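Local coordinates for protein putative silent information regulator 2 (PDB 5OL0) that removes acetyl groups from protein lysine side chains at the expense of NAD and probably acts as a regulator of gene expression, at residues 37-42 and 227-232; 26-31 and 211-216; 108-113 and 291-296. All blocks are in the same frame, centred on the assembly; numbering follows the deposited sequence.

In the fold
Contacts 1 and 2 meet in the parallel sheet of the sirtuin Rossmann-type domain: strands 36-40 and 213-217 are neighbours, and Leu37 and Leu39 bond through their backbones to Leu213 and Ile215. Contact 1 lies deepest, about 9 Å from the centre of the chain, and presses a loop on the sheet. Contact 3 is also buried but joins two helices; Ile111 of its first helix touches Val38 and Val40. Contact 2, about 20 Å out, is partly buried, with polar groups beside its apolar core. All three rely on apolar side-chain packing across their segments. Arg29 NH1 bonds to the backbone oxygen of Tyr296, tying contact 2 to contact 3.

Contact 1: 37-42 and 227-232; sequences LVLVGA and ALLPCV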
loop_
_atom_site.group_PDB
_atom_site.type_symbol
_atom_site.label_atom_id
_atom_site.label_comp_id
_atom_site.label_asym_id
_atom_site.label_seq_id
_atom_site.Cartn_x
_atom_site.Cartn_y
_atom_site.Cartn_z
ATOM N N LEU A 37 8.051 10.744 2.778
ATOM C CA LEU A 37 7.842 9.308 2.635
ATOM C C LEU A 37 6.341 9.057 2.714
ATOM O O LEU A 37 5.702 9.435 3.684
ATOM C CB LEU A 37 8.565 8.582 3.743
ATOM C CG LEU A 37 8.355 7.071 3.823
ATOM C CD1 LEU A 37 9.037 6.381 2.675
ATOM C CD2 LEU A 37 8.915 6.572 5.125
ATOM N N VAL A 38 5.789 8.449 1.675
ATOM C CA VAL A 38 4.378 8.155 1.671
ATOM C C VAL A 38 4.264 6.671 1.755
ATOM O O VAL A 38 4.879 5.935 0.971
ATOM C CB VAL A 38 3.690 8.662 0.382
ATOM C CG1 VAL A 38 2.150 8.399 0.419
ATOM C CG2 VAL A 38 3.935 10.136 0.207
ATOM N N LEU A 39 3.471 6.228 2.703
ATOM C CA LEU A 39 3.066 4.826 2.856
ATOM C C LEU A 39 1.594 4.634 2.565
ATOM O O LEU A 39 0.742 5.411 3.036
ATOM C CB LEU A 39 3.289 4.370 4.307
ATOM C CG LEU A 39 4.639 4.716 4.898
ATOM C CD1 LEU A 39 4.786 4.114 6.280
ATOM C CD2 LEU A 39 5.784 4.227 4.019
ATOM N N VAL A 40 1.270 3.550 1.863
ATOM C CA VAL A 40 -0.034 3.347 1.333
ATOM C C VAL A 40 -0.542 1.976 1.688
ATOM O O VAL A 40 0.191 1.025 1.549
ATOM C CB VAL A 40 -0.014 3.485 -0.213
ATOM C CG1 VAL A 40 -1.441 3.453 -0.734
ATOM C CG2 VAL A 40 0.617 4.786 -0.650
ATOM N N GLY A 41 -1.797 1.862 2.130
ATOM C CA GLY A 41 -2.426 0.548 2.356
ATOM C C GLY A 41 -3.840 0.452 1.789
ATOM O O GLY A 41 -4.258 1.315 1.052
ATOM N N ALA A 42 -4.611 -0.546 2.244
ATOM C CA ALA A 42 -5.870 -0.953 1.622
ATOM C C ALA A 42 -6.918 0.185 1.651
ATOM O O ALA A 42 -7.716 0.314 0.725
ATOM C CB ALA A 42 -6.428 -2.177 2.312
ATOM N N ALA A 227 5.317 -2.560 8.507
ATOM C CA ALA A 227 4.922 -1.666 9.598
ATOM C C ALA A 227 6.101 -1.019 10.329
ATOM O O ALA A 227 5.921 -0.087 11.089
ATOM C CB ALA A 227 4.030 -2.396 10.557
ATOM N N LEU A 228 7.324 -1.447 10.052
ATOM C CA LEU A 228 8.479 -0.789 10.692
ATOM C C LEU A 228 8.803 0.548 10.096
ATOM O O LEU A 228 9.459 1.364 10.741
ATOM C CB LEU A 228 9.722 -1.609 10.610
ATOM C CG LEU A 228 9.810 -2.818 11.517
ATOM C CD1 LEU A 228 11.018 -3.633 11.077
ATOM C CD2 LEU A 228 9.994 -2.315 12.951
ATOM N N LEU A 229 8.350 0.776 8.871
ATOM C CA LEU A 229 8.762 1.981 8.165
ATOM C C LEU A 229 8.620 3.270 8.974
ATOM O O LEU A 229 9.578 4.004 9.132
ATOM C CB LEU A 229 8.047 2.086 6.805
ATOM C CG LEU A 229 8.663 1.200 5.744
ATOM C CD1 LEU A 229 7.678 1.015 4.610
ATOM C CD2 LEU A 229 9.979 1.787 5.191
ATOM N N PRO A 230 7.445 3.542 9.519
ATOM C CA PRO A 230 7.303 4.797 10.248
ATOM C C PRO A 230 7.933 4.811 11.620
ATOM O O PRO A 230 8.007 5.892 12.251
ATOM C CB PRO A 230 5.776 4.927 10.393
ATOM C CG PRO A 230 5.267 3.530 10.376
ATOM C CD PRO A 230 6.179 2.784 9.468
ATOM N N CYS A 231 8.320 3.632 12.114
ATOM C CA CYS A 231 9.049 3.503 13.376
ATOM C C CYS A 231 10.511 3.932 13.308
ATOM O O CYS A 231 11.085 4.201 14.350
ATOM C CB CYS A 231 8.938 2.058 13.925
ATOM S SG CYS A 231 7.166 1.647 14.189
ATOM N N VAL A 232 11.122 3.932 12.126
ATOM C CA VAL A 232 12.574 4.188 11.953
ATOM C C VAL A 232 12.842 5.622 11.419
ATOM O O VAL A 232 13.972 6.012 11.293
ATOM C CB VAL A 232 13.293 3.147 11.062
ATOM C CG1 VAL A 232 13.256 1.719 11.669
ATOM C CG2 VAL A 232 12.703 3.074 9.679
#
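Leu39 spreads its two methyl branches against a pair of consecutive residues, Leu229 and Pro230. CD1 of Leu39 lies 3.7 Å from CD of Pro230, the ring carbon bonded to the proline nitrogen, and also approaches CB of Leu229 at 3.9 Å. The other branch, CD2 of Leu39, stays on Leu229 and meets its CD1 at 3.8 Å. The two leucine side chains cross obliquely. With CG beside the backbone N (chi1 -48°) and CD1 fully extended from CA (chi2 -175°), Leu39 sends CD1 far out from its strand toward the proline.

Further contacts position both sides. Strand 36-40 holds Leu39 within the central parallel sheet of the sirtuin Rossmann-type domain: its backbone bonds to Ile215 of the adjacent strand, while its side chain also touches Cys124 on the strand at the other flank. Leu229 is backed by Phe200 and Leu204 of helix 198-207. Residues 227-231 follow helical backbone angles without regular helix bonds, where Pro230, lacking an N-H, is readily accommodated and its ring offers a rigid apolar surface. The carbonyl oxygen of Pro230 accepts a hydrogen bond from Arg239 NH1. Val38 and Val40 project to the opposite face of the sheet, toward Ile111.

The side chain of Leu39 comes within about 5 Å of that of Thr219, a probable NAD-binding residue. Purely apolar and without a hydrogen bond between the segments, this union of sheet and loop probably depends on close fit and on exclusion of water from the domain core.

Contact 2: 26-31 and 211-216; sequences HYIREK and AELVII
The backbones come nearest at Ile28 and Leu213, CA atoms 8.5 Å apart, where the end of helix 21-30 lies beside strand 213-217. One methyl of the leucine does the touching: CD2 of Leu213 sits 3.7 Å from CG1 of Ile28 and equally close to CD1 of Ile28, so it rests along the longer arm of the isoleucine. The two side chains run nearly perpendicular. Placing CG1 beside the backbone N (chi1 -72°) and keeping the arm extended (chi2 165°) brings the end of Ile28 nearer the strand than its first bond would suggest. On the other side, Leu213 holds CG anti to its own N (chi1 175°), which carries CD2 to the isoleucine arm.

This is helix-on-sheet packing in the Rossmann-type domain of the sirtuins. Helix 21-30 leads in the chain to strand 36-40, which lies next to strand 213-217 in the parallel sheet. Branched aliphatic side chains suit such a seam, and Leu213 extends it by also touching Ile36, Pro238 and Val240.

Beside this apolar pair the chemistry is more polar. Tyr27 brings its ring edge up to the backbone of Glu212, whose O lies near the ring plane, but OH of Tyr27 remains 4.3 Å from that oxygen, too far for a hydrogen bond. The aliphatic part of Lys31, one turn on, lies over a face of the same ring, with CD 3.2 Å above its plane and off the ring centre. The carboxylate of Glu212 turns to other partners, accepting a hydrogen bond from Arg34 N at OE1 and forming a salt bridge through OE2 with Arg35 NH1.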
loop_
_atom_site.group_PDB
_atom_site.type_symbol
_atom_site.label_atom_id
_atom_site.label_comp_id
_atom_site.label_asym_id
_atom_site.label_seq_id
_atom_site.Cartn_x
_atom_site.Cartn_y
_atom_site.Cartn_z
ATOM N N HIS A 26 1.049 24.285 5.290
ATOM C CA HIS A 26 1.961 25.384 5.743
ATOM C C HIS A 26 3.322 24.872 6.092
ATOM O O HIS A 26 4.334 25.461 5.677
ATOM C CB HIS A 26 1.489 26.078 7.034
ATOM C CG HIS A 26 0.542 27.222 6.836
ATOM N ND1 HIS A 26 0.959 28.466 6.400
ATOM C CD2 HIS A 26 -0.782 27.345 7.124
ATOM C CE1 HIS A 26 -0.083 29.286 6.378
ATOM N NE2 HIS A 26 -1.149 28.631 6.813
ATOM N N TYR A 27 3.372 23.799 6.879
ATOM C CA TYR A 27 4.656 23.255 7.333
ATOM C C TYR A 27 5.473 22.778 6.127
ATOM O O TYR A 27 6.667 23.096 6.003
ATOM C CB TYR A 27 4.448 22.109 8.327
ATOM C CG TYR A 27 5.712 21.404 8.861
ATOM C CD1 TYR A 27 6.348 20.358 8.121
ATOM C CD2 TYR A 27 6.229 21.710 10.133
ATOM C CE1 TYR A 27 7.500 19.714 8.599
ATOM C CE2 TYR A 27 7.361 21.024 10.654
ATOM C CZ TYR A 27 7.989 20.041 9.896
ATOM O OH TYR A 27 9.109 19.399 10.359
ATOM N N ILE A 28 4.837 22.029 5.238
ATOM C CA ILE A 28 5.505 21.584 3.990
ATOM C C ILE A 28 6.062 22.778 3.163
ATOM O O ILE A 28 7.213 22.728 2.657
ATOM C CB ILE A 28 4.558 20.746 3.127
ATOM C CG1 ILE A 28 4.334 19.332 3.770
ATOM C CG2 ILE A 28 5.102 20.579 1.735
ATOM C CD1 ILE A 28 3.151 18.619 3.171
ATOM N N ARG A 29 5.266 23.828 3.039
ATOM C CA ARG A 29 5.673 24.978 2.231
ATOM C C ARG A 29 6.702 25.832 2.942
ATOM O O ARG A 29 7.776 26.026 2.394
ATOM C CB ARG A 29 4.483 25.810 1.788
ATOM C CG ARG A 29 3.678 25.072 0.717
ATOM C CD ARG A 29 2.340 25.746 0.402
ATOM N NE ARG A 29 2.439 26.716 -0.685
ATOM C CZ ARG A 29 1.403 27.296 -1.296
ATOM N NH1 ARG A 29 0.151 27.032 -0.923
ATOM N NH2 ARG A 29 1.627 28.165 -2.286
ATOM N N GLU A 30 6.409 26.257 4.174
ATOM C CA GLU A 30 7.295 27.109 4.941
ATOM C C GLU A 30 8.657 26.423 5.182
ATOM O O GLU A 30 9.724 27.044 5.026
ATOM C CB GLU A 30 6.632 27.571 6.233
ATOM C CG GLU A 30 5.484 28.575 6.005
ATOM C CD GLU A 30 4.693 28.924 7.288
ATOM O OE1 GLU A 30 3.426 29.033 7.257
ATOM O OE2 GLU A 30 5.347 29.089 8.354
ATOM N N LYS A 31 8.669 25.133 5.494
ATOM C CA LYS A 31 9.956 24.477 5.695
ATOM C C LYS A 31 10.513 23.884 4.431
ATOM O O LYS A 31 11.538 23.229 4.488
ATOM C CB LYS A 31 9.906 23.430 6.791
ATOM C CG LYS A 31 9.660 23.972 8.174
ATOM C CD LYS A 31 9.616 22.803 9.144
ATOM C CE LYS A 31 10.974 22.147 9.447
ATOM N NZ LYS A 31 11.757 22.882 10.483
ATOM N N ALA A 211 13.728 10.670 6.162
ATOM C CA ALA A 211 12.461 11.380 5.876
ATOM C C ALA A 211 12.343 12.676 6.677
ATOM O O ALA A 211 12.776 12.746 7.814
ATOM C CB ALA A 211 11.252 10.509 6.161
ATOM N N GLU A 212 11.715 13.672 6.084
ATOM C CA GLU A 212 11.347 14.941 6.768
ATOM C C GLU A 212 9.870 14.952 7.186
ATOM O O GLU A 212 9.437 15.832 7.899
ATOM C CB GLU A 212 11.562 16.134 5.808
ATOM C CG GLU A 212 13.014 16.477 5.575
ATOM C CD GLU A 212 13.311 17.387 4.346
ATOM O OE1 GLU A 212 12.503 17.611 3.408
ATOM O OE2 GLU A 212 14.455 17.865 4.319
ATOM N N LEU A 213 9.104 13.979 6.686
ATOM C CA LEU A 213 7.668 13.901 6.850
ATOM C C LEU A 213 7.223 12.541 6.335
ATOM O O LEU A 213 7.723 12.053 5.284
ATOM C CB LEU A 213 6.956 15.008 6.086
ATOM C CG LEU A 213 5.436 14.934 6.090
ATOM C CD1 LEU A 213 4.837 15.126 7.471
ATOM C CD2 LEU A 213 4.884 15.920 5.081
ATOM N N VAL A 214 6.297 11.936 7.068
ATOM C CA VAL A 214 5.732 10.679 6.669
ATOM C C VAL A 214 4.206 10.834 6.694
ATOM O O VAL A 214 3.657 11.472 7.584
ATOM C CB VAL A 214 6.307 9.500 7.459
ATOM C CG1 VAL A 214 6.102 9.647 8.917
ATOM C CG2 VAL A 214 5.690 8.194 6.999
ATOM N N ILE A 215 3.569 10.394 5.615
ATOM C CA ILE A 215 2.133 10.469 5.455
ATOM C C ILE A 215 1.763 9.043 5.168
ATOM O O ILE A 215 2.298 8.417 4.224
ATOM C CB ILE A 215 1.717 11.336 4.236
ATOM C CG1 ILE A 215 2.265 12.767 4.368
ATOM C CG2 ILE A 215 0.199 11.350 4.092
ATOM C CD1 ILE A 215 1.909 13.674 3.177
ATOM N N ILE A 216 0.859 8.516 5.992
ATOM C CA ILE A 216 0.593 7.101 6.080
ATOM C C ILE A 216 -0.885 6.961 5.797
ATOM O O ILE A 216 -1.714 7.387 6.626
ATOM C CB ILE A 216 0.889 6.607 7.519
ATOM C CG1 ILE A 216 2.320 6.925 7.879
ATOM C CG2 ILE A 216 0.506 5.116 7.726
ATOM C CD1 ILE A 216 2.649 6.753 9.373
#

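Contact 3: 108-113 and 291-296; sequences HHFIRL and VTLAEY
Phe110 meets Leu293 and Ala294 in a buried, apolar helix-to-helix contact, part of the helical layer on one face of the parallel sheet in the sirtuin Rossmann-type domain. Helix 106-116 supplies the aromatic ring, and helix 286-296, late in the chain, receives it. Between 108-113 and 291-296 the closest CA pair is Phe110 and Ala294, 7.5 Å apart. A small residue is apt here: Ala294 lets a large ring lie close to the opposing backbone, and its CB is 4.1 Å from CE1 of Phe110. The ring is carried toward helix 286-296 by a first torsion that sets CG anti to the backbone N (chi1 -179°).

Behind the contact, Leu293 also packs on Leu24 and Ala25 of helix 21-30, while Phe110 touches Leu297. Ile111, next to Phe110 in the chain, faces the sheet, so helix 106-116 touches both the sheet and helix 286-296. Leu293 is set roughly square to the Phe110 side chain and brings one methyl obliquely to the far end of the ring: CD2 of Leu293 stands 3.9 Å from CZ of Phe110 and 4.0 Å from CE2 of Phe110.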
loop_
_atom_site.group_PDB
_atom_site.type_symbol
_atom_site.label_atom_id
_atom_site.label_comp_id
_atom_site.label_asym_id
_atom_site.label_seq_id
_atom_site.Cartn_x
_atom_site.Cartn_y
_atom_site.Cartn_z
ATOM N N HIS A 108 -3.785 8.308 -5.065
ATOM C CA HIS A 108 -2.760 7.865 -5.997
ATOM C C HIS A 108 -2.204 8.994 -6.927
ATOM O O HIS A 108 -0.947 9.146 -7.185
ATOM C CB HIS A 108 -3.262 6.658 -6.807
ATOM C CG HIS A 108 -3.674 5.470 -5.978
ATOM N ND1 HIS A 108 -2.765 4.567 -5.469
ATOM C CD2 HIS A 108 -4.890 5.025 -5.587
ATOM C CE1 HIS A 108 -3.408 3.633 -4.794
ATOM N NE2 HIS A 108 -4.694 3.877 -4.859
ATOM N N HIS A 109 -3.135 9.758 -7.472
ATOM C CA HIS A 109 -2.794 10.924 -8.273
ATOM C C HIS A 109 -2.049 11.956 -7.414
ATOM O O HIS A 109 -1.135 12.579 -7.893
ATOM C CB HIS A 109 -4.060 11.553 -8.875
ATOM C CG HIS A 109 -4.670 10.723 -9.958
ATOM N ND1 HIS A 109 -3.954 10.322 -11.058
ATOM C CD2 HIS A 109 -5.912 10.209 -10.101
ATOM C CE1 HIS A 109 -4.735 9.608 -11.839
ATOM N NE2 HIS A 109 -5.935 9.555 -11.301
ATOM N N PHE A 110 -2.472 12.148 -6.173
ATOM C CA PHE A 110 -1.772 13.074 -5.290
ATOM C C PHE A 110 -0.292 12.723 -5.139
ATOM O O PHE A 110 0.554 13.579 -5.130
ATOM C CB PHE A 110 -2.467 13.159 -3.921
ATOM C CG PHE A 110 -1.815 14.113 -2.964
ATOM C CD1 PHE A 110 -1.878 15.478 -3.184
ATOM C CD2 PHE A 110 -1.168 13.662 -1.816
ATOM C CE1 PHE A 110 -1.280 16.383 -2.328
ATOM C CE2 PHE A 110 -0.599 14.568 -0.914
ATOM C CZ PHE A 110 -0.629 15.937 -1.184
ATOM N N ILE A 111 -0.006 11.447 -4.945
ATOM C CA ILE A 111 1.345 11.055 -4.779
ATOM C C ILE A 111 2.162 11.369 -6.056
ATOM O O ILE A 111 3.337 11.731 -6.003
ATOM C CB ILE A 111 1.397 9.512 -4.393
ATOM C CG1 ILE A 111 0.721 9.260 -3.056
ATOM C CG2 ILE A 111 2.829 9.062 -4.359
ATOM C CD1 ILE A 111 0.517 7.788 -2.723
ATOM N N ARG A 112 1.569 11.096 -7.208
ATOM C CA ARG A 112 2.161 11.500 -8.424
ATOM C C ARG A 112 2.451 13.004 -8.415
ATOM O O ARG A 112 3.542 13.432 -8.858
ATOM C CB ARG A 112 1.263 11.131 -9.579
ATOM C CG ARG A 112 1.577 11.776 -10.927
ATOM C CD ARG A 112 2.923 11.359 -11.402
ATOM N NE ARG A 112 3.290 11.955 -12.692
ATOM C CZ ARG A 112 2.772 11.636 -13.907
ATOM N NH1 ARG A 112 3.255 12.229 -14.997
ATOM N NH2 ARG A 112 1.777 10.761 -14.071
ATOM N N LEU A 113 1.498 13.812 -7.988
ATOM C CA LEU A 113 1.788 15.256 -7.876
ATOM C C LEU A 113 2.948 15.552 -6.949
ATOM O O LEU A 113 3.756 16.411 -7.284
ATOM C CB LEU A 113 0.593 16.033 -7.411
ATOM C CG LEU A 113 -0.614 15.964 -8.340
ATOM C CD1 LEU A 113 -1.679 16.881 -7.736
ATOM C CD2 LEU A 113 -0.318 16.300 -9.799
ATOM N N VAL A 291 -7.666 15.643 -0.987
ATOM C CA VAL A 291 -8.157 16.731 -1.855
ATOM C C VAL A 291 -7.994 18.057 -1.089
ATOM O O VAL A 291 -7.397 19.036 -1.619
ATOM C CB VAL A 291 -9.588 16.479 -2.322
ATOM C CG1 VAL A 291 -10.259 17.758 -2.842
ATOM C CG2 VAL A 291 -9.605 15.368 -3.384
ATOM N N THR A 292 -8.419 18.060 0.175
ATOM C CA THR A 292 -8.238 19.260 1.009
ATOM C C THR A 292 -6.788 19.645 1.149
ATOM O O THR A 292 -6.467 20.794 1.024
ATOM C CB THR A 292 -8.831 19.047 2.370
ATOM O OG1 THR A 292 -10.164 18.662 2.186
ATOM C CG2 THR A 292 -8.779 20.329 3.271
ATOM N N LEU A 293 -5.920 18.680 1.451
ATOM C CA LEU A 293 -4.484 18.937 1.514
ATOM C C LEU A 293 -3.928 19.560 0.257
ATOM O O LEU A 293 -3.139 20.559 0.286
ATOM C CB LEU A 293 -3.712 17.667 1.917
ATOM C CG LEU A 293 -2.215 17.734 2.035
ATOM C CD1 LEU A 293 -1.774 18.841 2.989
ATOM C CD2 LEU A 293 -1.718 16.362 2.509
ATOM N N ALA A 294 -4.379 19.036 -0.857
ATOM C CA ALA A 294 -3.989 19.545 -2.157
ATOM C C ALA A 294 -4.377 21.015 -2.338
ATOM O O ALA A 294 -3.548 21.817 -2.818
ATOM C CB ALA A 294 -4.588 18.708 -3.253
ATOM N N GLU A 295 -5.600 21.362 -1.957
ATOM C CA GLU A 295 -6.038 22.747 -1.991
ATOM C C GLU A 295 -5.052 23.634 -1.278
ATOM O O GLU A 295 -4.540 24.587 -1.842
ATOM C CB GLU A 295 -7.364 22.965 -1.294
ATOM C CG GLU A 295 -8.575 22.229 -1.811
ATOM C CD GLU A 295 -9.790 22.566 -0.954
ATOM O OE1 GLU A 295 -10.015 23.782 -0.763
ATOM O OE2 GLU A 295 -10.497 21.643 -0.463
ATOM N N TYR A 296 -4.722 23.272 -0.038
ATOM C CA TYR A 296 -3.853 24.129 0.747
ATOM C C TYR A 296 -2.429 24.174 0.220
ATOM O O TYR A 296 -1.724 25.133 0.468
ATOM C CB TYR A 296 -3.869 23.698 2.204
ATOM C CG TYR A 296 -5.173 23.956 2.904
ATOM C CD1 TYR A 296 -5.703 25.271 2.989
ATOM C CD2 TYR A 296 -5.874 22.931 3.528
ATOM C CE1 TYR A 296 -6.902 25.520 3.647
ATOM C CE2 TYR A 296 -7.062 23.179 4.204
ATOM C CZ TYR A 296 -7.569 24.450 4.246
ATOM O OH TYR A 296 -8.726 24.642 4.915
#